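Local coordinates for protein lactococcus lactis MG1363 DpsA (Lactococcus lactis, PDB 1ZS3) that probably binds DNA through an N-terminal helix and shields it during oxidative stress, as a twelve-subunit Dps particle of the ferritin-like family, at residues 31-36 and 96-101; 127-132 and 150-155. One frame throughout, in Å; residues are numbered along the deposited sequence.

Contact 1: 31-36 and 96-101; sequences LGHVLS and YHKFIT
Tyr96, in the last turn of the short helix 90-96, meets three residues of 31-36. Its carbonyl O takes a hydrogen bond from His33 ND1. That acceptor lies at the edge of the imidazole, near the ring plane, and the N-H...O angle is 161°, although the modelled length is doubtfully short at this resolution. The His33 ring gets there because CG stands beside the backbone N, anti to the carbonyl carbon (chi1 -74°). On the same residue, Tyr96 CB rests 3.6 Å from Gly32 O. It is equally near Ser36 OG, which hydrogen-bonds back to Gly32 O at 3.0 Å, almost in line with that C=O; the serine hydroxyl is thus turned onto its own helix. Tyr96 CD2 comes 4.1 Å from His33 CE1, at the phenol's edge.

His97 is where the chain leaves helical geometry, and its CB packs 4.2 Å from Ser36 CB. Lys98 follows, bent at chi2 and chi3, and lays CG 3.8 Å from His33 ND1, obliquely to the imidazole; its backbone N is held by Asn37 OD1.

The loop continues the long connection between helices 55-81 and 111-138 that carries the short helix in Dps proteins, and is laid on helix 27-51, where Ile100 also touches Ile40. Helix 111-138 flanks it, with Phe128 meeting the His33 ring edge-to-face, while Tyr96 meets His22 of the N-terminal helix 5-23.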
loop_
_atom_site.group_PDB
_atom_site.type_symbol
_atom_site.label_atom_id
_atom_site.label_comp_id
_atom_site.label_asym_id
_atom_site.label_seq_id
_atom_site.Cartn_x
_atom_site.Cartn_y
_atom_site.Cartn_z
ATOM N N LEU A 31 37.674 -5.527 10.781
ATOM C CA LEU A 31 36.235 -5.343 10.873
ATOM C C LEU A 31 35.669 -5.682 12.233
ATOM O O LEU A 31 34.503 -5.374 12.502
ATOM C CB LEU A 31 35.503 -6.179 9.827
ATOM C CG LEU A 31 35.624 -5.674 8.394
ATOM C CD1 LEU A 31 35.175 -6.732 7.394
ATOM C CD2 LEU A 31 34.850 -4.382 8.226
ATOM N N GLY A 32 36.478 -6.349 13.064
ATOM C CA GLY A 32 36.154 -6.629 14.453
ATOM C C GLY A 32 36.139 -5.376 15.273
ATOM O O GLY A 32 35.395 -5.294 16.254
ATOM N N HIS A 33 36.969 -4.427 14.870
ATOM C CA HIS A 33 36.968 -3.122 15.447
ATOM C C HIS A 33 35.779 -2.284 14.913
ATOM O O HIS A 33 35.218 -1.419 15.612
ATOM C CB HIS A 33 38.253 -2.449 15.062
ATOM C CG HIS A 33 39.497 -2.946 15.775
ATOM N ND1 HIS A 33 39.596 -3.134 17.201
ATOM C CD2 HIS A 33 40.745 -3.158 15.280
ATOM C CE1 HIS A 33 40.828 -3.523 17.495
ATOM N NE2 HIS A 33 41.558 -3.486 16.379
ATOM N N VAL A 34 35.419 -2.508 13.640
ATOM C CA VAL A 34 34.398 -1.703 13.015
ATOM C C VAL A 34 33.105 -2.118 13.634
ATOM O O VAL A 34 32.379 -1.265 14.125
ATOM C CB VAL A 34 34.338 -1.910 11.511
ATOM C CG1 VAL A 34 33.094 -1.287 10.963
ATOM C CG2 VAL A 34 35.566 -1.308 10.886
ATOM N N LEU A 35 32.891 -3.433 13.697
ATOM C CA LEU A 35 31.675 -3.998 14.261
ATOM C C LEU A 35 31.488 -3.723 15.722
ATOM O O LEU A 35 30.348 -3.679 16.216
ATOM C CB LEU A 35 31.686 -5.521 14.136
ATOM C CG LEU A 35 31.564 -6.054 12.725
ATOM C CD1 LEU A 35 31.838 -7.528 12.760
ATOM C CD2 LEU A 35 30.151 -5.772 12.200
ATOM N N SER A 36 32.602 -3.587 16.429
ATOM C CA SER A 36 32.509 -3.411 17.884
ATOM C C SER A 36 32.149 -1.958 18.091
ATOM O O SER A 36 31.282 -1.653 18.919
ATOM C CB SER A 36 33.762 -3.824 18.658
ATOM O OG SER A 36 33.842 -5.238 18.825
ATOM N N TYR A 96 37.623 -4.715 21.647
ATOM C CA TYR A 96 37.988 -4.341 20.269
ATOM C C TYR A 96 37.549 -2.952 19.874
ATOM O O TYR A 96 38.068 -2.412 18.905
ATOM C CB TYR A 96 37.430 -5.350 19.255
ATOM C CG TYR A 96 38.011 -6.749 19.377
ATOM C CD1 TYR A 96 37.249 -7.789 19.909
ATOM C CD2 TYR A 96 39.335 -7.031 18.980
ATOM C CE1 TYR A 96 37.755 -9.067 20.048
ATOM C CE2 TYR A 96 39.853 -8.322 19.113
ATOM C CZ TYR A 96 39.044 -9.330 19.651
ATOM O OH TYR A 96 39.490 -10.614 19.816
ATOM N N HIS A 97 36.592 -2.340 20.615
ATOM C CA HIS A 97 36.180 -0.953 20.306
ATOM C C HIS A 97 37.271 0.065 20.598
ATOM O O HIS A 97 37.870 0.033 21.647
ATOM C CB HIS A 97 34.873 -0.574 21.049
ATOM C CG HIS A 97 35.096 0.111 22.377
ATOM N ND1 HIS A 97 35.108 -0.549 23.599
ATOM C CD2 HIS A 97 35.365 1.402 22.674
ATOM C CE1 HIS A 97 35.333 0.320 24.590
ATOM N NE2 HIS A 97 35.504 1.505 24.048
ATOM N N LYS A 98 37.610 0.914 19.649
ATOM C CA LYS A 98 38.599 1.954 19.911
ATOM C C LYS A 98 37.995 3.348 19.693
ATOM O O LYS A 98 37.077 3.526 18.921
ATOM C CB LYS A 98 39.873 1.735 19.063
ATOM C CG LYS A 98 40.310 0.249 18.889
ATOM C CD LYS A 98 41.569 -0.142 19.713
ATOM C CE LYS A 98 41.212 -0.972 20.960
ATOM N NZ LYS A 98 42.286 -1.948 21.373
ATOM N N PHE A 99 38.552 4.333 20.404
ATOM C CA PHE A 99 38.323 5.760 20.219
ATOM C C PHE A 99 36.923 6.278 20.631
ATOM O O PHE A 99 36.688 7.481 20.635
ATOM C CB PHE A 99 38.655 6.214 18.777
ATOM C CG PHE A 99 40.142 6.217 18.431
ATOM C CD1 PHE A 99 40.928 5.078 18.570
ATOM C CD2 PHE A 99 40.759 7.382 17.967
ATOM C CE1 PHE A 99 42.283 5.087 18.254
ATOM C CE2 PHE A 99 42.140 7.404 17.640
ATOM C CZ PHE A 99 42.893 6.254 17.786
ATOM N N ILE A 100 35.992 5.379 20.911
ATOM C CA ILE A 100 34.618 5.727 21.269
ATOM C C ILE A 100 34.442 5.330 22.709
ATOM O O ILE A 100 34.782 4.231 23.130
ATOM C CB ILE A 100 33.563 4.978 20.416
ATOM C CG1 ILE A 100 33.483 5.580 19.021
ATOM C CG2 ILE A 100 32.180 4.971 21.100
ATOM C CD1 ILE A 100 33.681 4.548 17.936
ATOM N N THR A 101 33.873 6.244 23.471
ATOM C CA THR A 101 33.910 6.128 24.917
ATOM C C THR A 101 32.553 6.524 25.533
ATOM O O THR A 101 32.054 7.594 25.276
ATOM C CB THR A 101 35.072 7.002 25.466
ATOM O OG1 THR A 101 34.572 8.048 26.267
ATOM C CG2 THR A 101 35.889 7.762 24.328
#

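Contact 2: 127-132 and 150-155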
loop_
_atom_site.group_PDB
_atom_site.type_symbol
_atom_site.label_atom_id
_atom_site.label_comp_id
_atom_site.label_asym_id
_atom_site.label_seq_id
_atom_site.Cartn_x
_atom_site.Cartn_y
_atom_site.Cartn_z
ATOM N N MET A 127 38.529 5.886 10.332
ATOM C CA MET A 127 39.942 5.449 10.238
ATOM C C MET A 127 40.040 3.940 10.055
ATOM O O MET A 127 40.896 3.485 9.305
ATOM C CB MET A 127 40.741 5.832 11.505
ATOM C CG MET A 127 41.119 7.328 11.655
ATOM S SD MET A 127 41.302 7.773 13.434
ATOM C CE MET A 127 40.369 9.485 13.572
ATOM N N PHE A 128 39.156 3.192 10.715
ATOM C CA PHE A 128 39.129 1.740 10.673
ATOM C C PHE A 128 38.369 1.142 9.478
ATOM O O PHE A 128 38.696 0.036 9.039
ATOM C CB PHE A 128 38.501 1.223 11.962
ATOM C CG PHE A 128 39.284 1.539 13.198
ATOM C CD1 PHE A 128 39.329 2.831 13.709
ATOM C CD2 PHE A 128 40.003 0.537 13.854
ATOM C CE1 PHE A 128 40.055 3.116 14.850
ATOM C CE2 PHE A 128 40.722 0.828 14.991
ATOM C CZ PHE A 128 40.746 2.118 15.496
ATOM N N ILE A 129 37.309 1.833 9.034
ATOM C CA ILE A 129 36.469 1.376 7.928
ATOM C C ILE A 129 37.289 1.492 6.667
ATOM O O ILE A 129 37.344 0.557 5.895
ATOM C CB ILE A 129 35.165 2.229 7.913
ATOM C CG1 ILE A 129 34.195 1.704 8.983
ATOM C CG2 ILE A 129 34.531 2.243 6.586
ATOM C CD1 ILE A 129 33.138 2.711 9.480
ATOM N N THR A 130 37.885 2.666 6.499
ATOM C CA THR A 130 38.816 2.963 5.414
ATOM C C THR A 130 39.779 1.808 5.152
ATOM O O THR A 130 39.932 1.362 4.015
ATOM C CB THR A 130 39.543 4.281 5.722
ATOM O OG1 THR A 130 38.785 5.371 5.170
ATOM C CG2 THR A 130 40.882 4.397 5.043
ATOM N N ARG A 131 40.395 1.330 6.219
ATOM C CA ARG A 131 41.365 0.262 6.157
ATOM C C ARG A 131 40.688 -1.040 5.780
ATOM O O ARG A 131 41.214 -1.793 4.978
ATOM C CB ARG A 131 42.116 0.132 7.499
ATOM C CG ARG A 131 43.129 1.262 7.742
ATOM C CD ARG A 131 44.126 1.010 8.900
ATOM N NE ARG A 131 43.805 1.838 10.078
ATOM C CZ ARG A 131 44.399 1.734 11.278
ATOM N NH1 ARG A 131 44.023 2.555 12.265
ATOM N NH2 ARG A 131 45.345 0.810 11.492
ATOM N N ALA A 132 39.519 -1.322 6.346
ATOM C CA ALA A 132 38.838 -2.562 6.045
ATOM C C ALA A 132 38.375 -2.621 4.546
ATOM O O ALA A 132 38.277 -3.694 3.958
ATOM C CB ALA A 132 37.677 -2.759 6.965
ATOM N N GLU A 150 29.439 1.099 1.585
ATOM C CA GLU A 150 28.173 1.689 1.886
ATOM C C GLU A 150 28.317 2.379 3.223
ATOM O O GLU A 150 27.971 3.537 3.338
ATOM C CB GLU A 150 27.101 0.628 1.919
ATOM C CG GLU A 150 26.196 0.597 0.686
ATOM C CD GLU A 150 25.145 -0.493 0.820
ATOM O OE1 GLU A 150 24.237 -0.368 1.707
ATOM O OE2 GLU A 150 25.293 -1.504 0.086
ATOM N N LEU A 151 28.858 1.668 4.213
ATOM C CA LEU A 151 28.995 2.168 5.580
ATOM C C LEU A 151 29.856 3.433 5.665
ATOM O O LEU A 151 29.497 4.392 6.366
ATOM C CB LEU A 151 29.599 1.067 6.437
ATOM C CG LEU A 151 29.879 1.384 7.893
ATOM C CD1 LEU A 151 28.685 2.015 8.571
ATOM C CD2 LEU A 151 30.272 0.119 8.622
ATOM N N TYR A 152 30.979 3.427 4.962
ATOM C CA TYR A 152 31.819 4.577 4.864
ATOM C C TYR A 152 31.038 5.805 4.439
ATOM O O TYR A 152 31.166 6.853 5.061
ATOM C CB TYR A 152 32.904 4.283 3.855
ATOM C CG TYR A 152 33.766 5.461 3.563
ATOM C CD1 TYR A 152 33.811 5.998 2.278
ATOM C CD2 TYR A 152 34.487 6.079 4.575
ATOM C CE1 TYR A 152 34.582 7.101 2.010
ATOM C CE2 TYR A 152 35.247 7.196 4.321
ATOM C CZ TYR A 152 35.280 7.693 3.025
ATOM O OH TYR A 152 35.995 8.773 2.715
ATOM N N GLY A 153 30.218 5.687 3.391
ATOM C CA GLY A 153 29.471 6.812 2.856
ATOM C C GLY A 153 28.333 7.226 3.787
ATOM O O GLY A 153 28.048 8.398 3.892
ATOM N N TYR A 154 27.693 6.278 4.453
ATOM C CA TYR A 154 26.672 6.607 5.435
ATOM C C TYR A 154 27.243 7.405 6.613
ATOM O O TYR A 154 26.654 8.379 7.047
ATOM C CB TYR A 154 26.025 5.364 5.970
ATOM C CG TYR A 154 25.083 5.654 7.112
ATOM C CD1 TYR A 154 23.839 6.268 6.881
ATOM C CD2 TYR A 154 25.423 5.338 8.431
ATOM C CE1 TYR A 154 22.958 6.514 7.915
ATOM C CE2 TYR A 154 24.545 5.589 9.474
ATOM C CZ TYR A 154 23.321 6.191 9.203
ATOM O OH TYR A 154 22.475 6.455 10.226
ATOM N N ASN A 155 28.414 7.008 7.108
ATOM C CA ASN A 155 29.113 7.726 8.176
ATOM C C ASN A 155 29.418 9.179 7.722
ATOM O O ASN A 155 29.165 10.097 8.449
ATOM C CB ASN A 155 30.413 6.978 8.577
ATOM C CG ASN A 155 30.152 5.785 9.610
ATOM O OD1 ASN A 155 29.030 5.354 9.772
ATOM N ND2 ASN A 155 31.272 5.353 10.126
#
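Ile129 points at segment 150-155 of helix 142-165 and touches three of its residues with two branches. CG2, placed anti to the backbone N by a chi1 of -79°, lies 3.8 Å from Tyr152 CB. The other branch carries CD1 to Leu151, where it sits 3.9 Å from CG, the two side chains crossing at about a right angle. The same CD1 methyl lies against the amide nitrogen Asn155 ND2 at 3.3 Å, a van der Waals contact. Beside this, Thr130 and Tyr152 run side by side in the same direction, Thr130 OG1 4.1 Å from Tyr152 CE2. The segments run roughly antiparallel, at 153° with axes 9.9 Å apart, as neighbouring helices of a ferritin-like four-helix bundle do. Cutting Ile129 back to an alanine removes both branches and would probably leave Tyr152 CB, Leu151 and the Asn155 amide without their neighbour, opening a gap between the helices. Further out, Asn155 ND2 is fixed by a hydrogen bond to Asn126 OD1, one turn before Ile129. Val34 of helix 27-51 packs on both Ile129 and Leu151, and Tyr152 OH hydrogen-bonds Glu82 OE1 of the second subunit.

In the fold
Contact 1 closes before contact 2 opens, and their centres lie about 12 Å apart. Contact 1 joins helix 27-51 to the loop after helix 90-96, part of the long connection between helices 55-81 and 111-138; contact 2 pairs helices 111-138 and 142-165. They share no segment but touch directly: Leu31 CD2 packs 3.5 Å from Ala132 CB, Val34 CG1 lies 3.8 Å from Ile129 CG1, and Phe128 CZ reaches Lys98 CB at 3.7 Å. Helix 111-138 meets the loop through Phe128 and helix 142-165 through Ile129. Contact 1 places the crossover loop on the bundle, while contact 2 lies within the bundle, all in one subunit of the dodecamer.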